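Local coordinates for protein probable tautomerase/dehalogenase AU4130 (Aspergillus fumigatus Af293, PDB 3C6V) that is of unknown function but is probably a trimeric tautomerase or dehalogenase, at residues P23-Q28 and L85-L90. Numbering follows the deposited sequence.
Sequences PRWLIQ and LTIYHL
Trp25 lays its indole against Ile87, its antiparallel partner on the next strand, and the two lie side by side on the face of the sheet that also carries Ile27 and Leu85. Start at CB of Ile87: with CG1 beside the backbone N (chi1 -60°), the longer branch rises along the indole. CG1 of Ile87 sits over the six-membered ring of Trp25, 3.7 Å from its centroid and 11° off the normal, a CH-pi contact. One bond further, CD1 of Ile87 reaches CH2 of Trp25 at 3.7 Å, while the short branch, CG2 of Ile87, lies over the pyrrole side and meets NE1 of Trp25 at 3.7 Å. The whole side chain thus runs alongside the ring and covers one of its faces. Leu85 comes from another direction: its CD2 touches the indole edge at CZ3 of Trp25 (3.7 Å) and also packs on CD1 of Ile27.

Two hydrogen-bonded pairs hold the backbones together, Arg24 with Tyr88 and Leu26 with Thr86, the straightest bond being Leu26 N to Thr86 O at 2.8 Å and 176°. Arg24 O, which also accepts Tyr88 N, lies in plane at the edge of the Tyr88 ring, 3.3 Å from CD1 of Tyr88. Farther along, one water bridges the strands, hydrogen-bonded to Gln28 OE1 (2.6 Å) and to Thr86 OG1 (2.8 Å).

Within this chain the strands are the central two of a four-stranded mixed sheet, joining two beta-alpha-beta units (24-29, 36-51, 61-66 and 82-90, 97-115, 121-129) antiparallel, as in the tautomerase superfamily. Helix 36-51 packs on the Trp25 face, where Tyr50 OH is hydrogen-bonded to both Trp25 NE1 and His89 NE2. The other face meets the trimer neighbours: Arg24 forms a salt bridge with Glu123 of the second subunit, and Tyr88 packs on Tyr88 of the second subunit.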
loop_
_atom_site.group_PDB
_atom_site.type_symbol
_atom_site.label_atom_id
_atom_site.label_comp_id
_atom_site.label_asym_id
_atom_site.label_seq_id
_atom_site.Cartn_x
_atom_site.Cartn_y
_atom_site.Cartn_z
ATOM N N PRO B 23 8.883 0.968 10.618
ATOM C CA PRO B 23 7.900 1.571 9.710
ATOM C C PRO B 23 8.324 1.419 8.243
ATOM O O PRO B 23 9.523 1.237 7.951
ATOM C CB PRO B 23 7.982 3.041 10.087
ATOM C CG PRO B 23 9.484 3.222 10.341
ATOM C CD PRO B 23 9.979 1.914 10.914
ATOM N N ARG B 24 7.361 1.518 7.321
ATOM C CA ARG B 24 7.697 1.468 5.898
ATOM C C ARG B 24 7.067 2.695 5.241
ATOM O O ARG B 24 5.854 2.875 5.309
ATOM C CB ARG B 24 7.131 0.176 5.283
ATOM C CG ARG B 24 7.250 0.091 3.744
ATOM C CD ARG B 24 8.444 -0.715 3.289
ATOM N NE ARG B 24 8.491 -2.120 3.715
ATOM C CZ ARG B 24 7.859 -3.138 3.124
ATOM N NH1 ARG B 24 7.045 -2.939 2.094
ATOM N NH2 ARG B 24 8.020 -4.343 3.597
ATOM N N TRP B 25 7.879 3.559 4.644
ATOM C CA TRP B 25 7.358 4.761 3.986
ATOM C C TRP B 25 7.413 4.586 2.459
ATOM O O TRP B 25 8.445 4.194 1.914
ATOM C CB TRP B 25 8.153 6.011 4.382
ATOM C CG TRP B 25 7.939 6.495 5.835
ATOM C CD1 TRP B 25 7.958 5.748 6.999
ATOM C CD2 TRP B 25 7.713 7.850 6.233
ATOM N NE1 TRP B 25 7.769 6.579 8.088
ATOM C CE2 TRP B 25 7.602 7.864 7.645
ATOM C CE3 TRP B 25 7.588 9.048 5.526
ATOM C CZ2 TRP B 25 7.351 9.033 8.366
ATOM C CZ3 TRP B 25 7.359 10.218 6.229
ATOM C CH2 TRP B 25 7.253 10.204 7.655
ATOM N N LEU B 26 6.295 4.843 1.792
ATOM C CA LEU B 26 6.220 4.848 0.341
ATOM C C LEU B 26 5.947 6.272 -0.092
ATOM O O LEU B 26 4.967 6.899 0.367
ATOM C CB LEU B 26 5.103 3.907 -0.150
ATOM C CG LEU B 26 4.860 3.882 -1.675
ATOM C CD1 LEU B 26 6.141 3.337 -2.411
ATOM C CD2 LEU B 26 3.657 3.038 -2.004
ATOM N N ILE B 27 6.828 6.808 -0.931
ATOM C CA ILE B 27 6.744 8.231 -1.282
ATOM C C ILE B 27 6.676 8.338 -2.804
ATOM O O ILE B 27 7.685 8.152 -3.506
ATOM C CB ILE B 27 7.973 9.021 -0.726
ATOM C CG1 ILE B 27 8.054 8.849 0.808
ATOM C CG2 ILE B 27 7.847 10.527 -1.066
ATOM C CD1 ILE B 27 9.202 9.667 1.509
ATOM N N GLN B 28 5.474 8.580 -3.295
ATOM C CA GLN B 28 5.222 8.783 -4.725
ATOM C C GLN B 28 5.329 10.282 -5.019
ATOM O O GLN B 28 4.935 11.092 -4.185
ATOM C CB GLN B 28 3.813 8.303 -5.064
ATOM C CG GLN B 28 3.662 6.770 -5.057
ATOM C CD GLN B 28 2.216 6.333 -4.919
ATOM O OE1 GLN B 28 1.697 6.240 -3.814
ATOM N NE2 GLN B 28 1.557 6.101 -6.032
ATOM N N LEU B 85 2.499 10.557 0.315
ATOM C CA LEU B 85 3.173 9.619 1.195
ATOM C C LEU B 85 2.193 8.619 1.807
ATOM O O LEU B 85 1.075 8.985 2.206
ATOM C CB LEU B 85 3.918 10.361 2.305
ATOM C CG LEU B 85 4.958 11.406 1.875
ATOM C CD1 LEU B 85 4.319 12.820 1.760
ATOM C CD2 LEU B 85 6.032 11.459 2.974
ATOM N N THR B 86 2.625 7.365 1.867
ATOM C CA THR B 86 1.913 6.301 2.589
ATOM C C THR B 86 2.852 5.764 3.667
ATOM O O THR B 86 3.965 5.307 3.343
ATOM C CB THR B 86 1.487 5.132 1.661
ATOM O OG1 THR B 86 0.757 5.647 0.536
ATOM C CG2 THR B 86 0.567 4.139 2.432
ATOM N N ILE B 87 2.407 5.837 4.924
ATOM C CA ILE B 87 3.216 5.418 6.084
ATOM C C ILE B 87 2.637 4.138 6.687
ATOM O O ILE B 87 1.526 4.133 7.235
ATOM C CB ILE B 87 3.322 6.548 7.151
ATOM C CG1 ILE B 87 3.992 7.815 6.536
ATOM C CG2 ILE B 87 4.149 6.105 8.359
ATOM C CD1 ILE B 87 3.695 9.092 7.348
ATOM N N TYR B 88 3.378 3.043 6.588
ATOM C CA TYR B 88 2.864 1.769 7.103
ATOM C C TYR B 88 3.446 1.569 8.515
ATOM O O TYR B 88 4.673 1.587 8.687
ATOM C CB TYR B 88 3.302 0.633 6.186
ATOM C CG TYR B 88 2.711 0.673 4.803
ATOM C CD1 TYR B 88 3.366 1.330 3.757
ATOM C CD2 TYR B 88 1.522 -0.002 4.518
ATOM C CE1 TYR B 88 2.818 1.364 2.489
ATOM C CE2 TYR B 88 0.981 0.012 3.240
ATOM C CZ TYR B 88 1.628 0.707 2.242
ATOM O OH TYR B 88 1.095 0.718 0.965
ATOM N N HIS B 89 2.556 1.420 9.495
ATOM C CA HIS B 89 2.902 1.264 10.889
ATOM C C HIS B 89 2.233 -0.015 11.429
ATOM O O HIS B 89 1.327 -0.572 10.795
ATOM C CB HIS B 89 2.392 2.467 11.699
ATOM C CG HIS B 89 3.315 3.656 11.726
ATOM N ND1 HIS B 89 3.066 4.750 12.531
ATOM C CD2 HIS B 89 4.502 3.904 11.108
ATOM C CE1 HIS B 89 4.030 5.646 12.363
ATOM N NE2 HIS B 89 4.919 5.152 11.520
ATOM N N LEU B 90 2.675 -0.432 12.611
ATOM C CA LEU B 90 2.068 -1.501 13.394
ATOM C C LEU B 90 0.758 -1.032 14.031
ATOM O O LEU B 90 0.660 0.103 14.500
ATOM C CB LEU B 90 2.992 -1.853 14.557
ATOM C CG LEU B 90 4.092 -2.923 14.522
ATOM C CD1 LEU B 90 4.080 -3.907 13.362
ATOM C CD2 LEU B 90 5.464 -2.412 14.951
HETATM O O HOH W 1 2.340 6.892 -1.413
#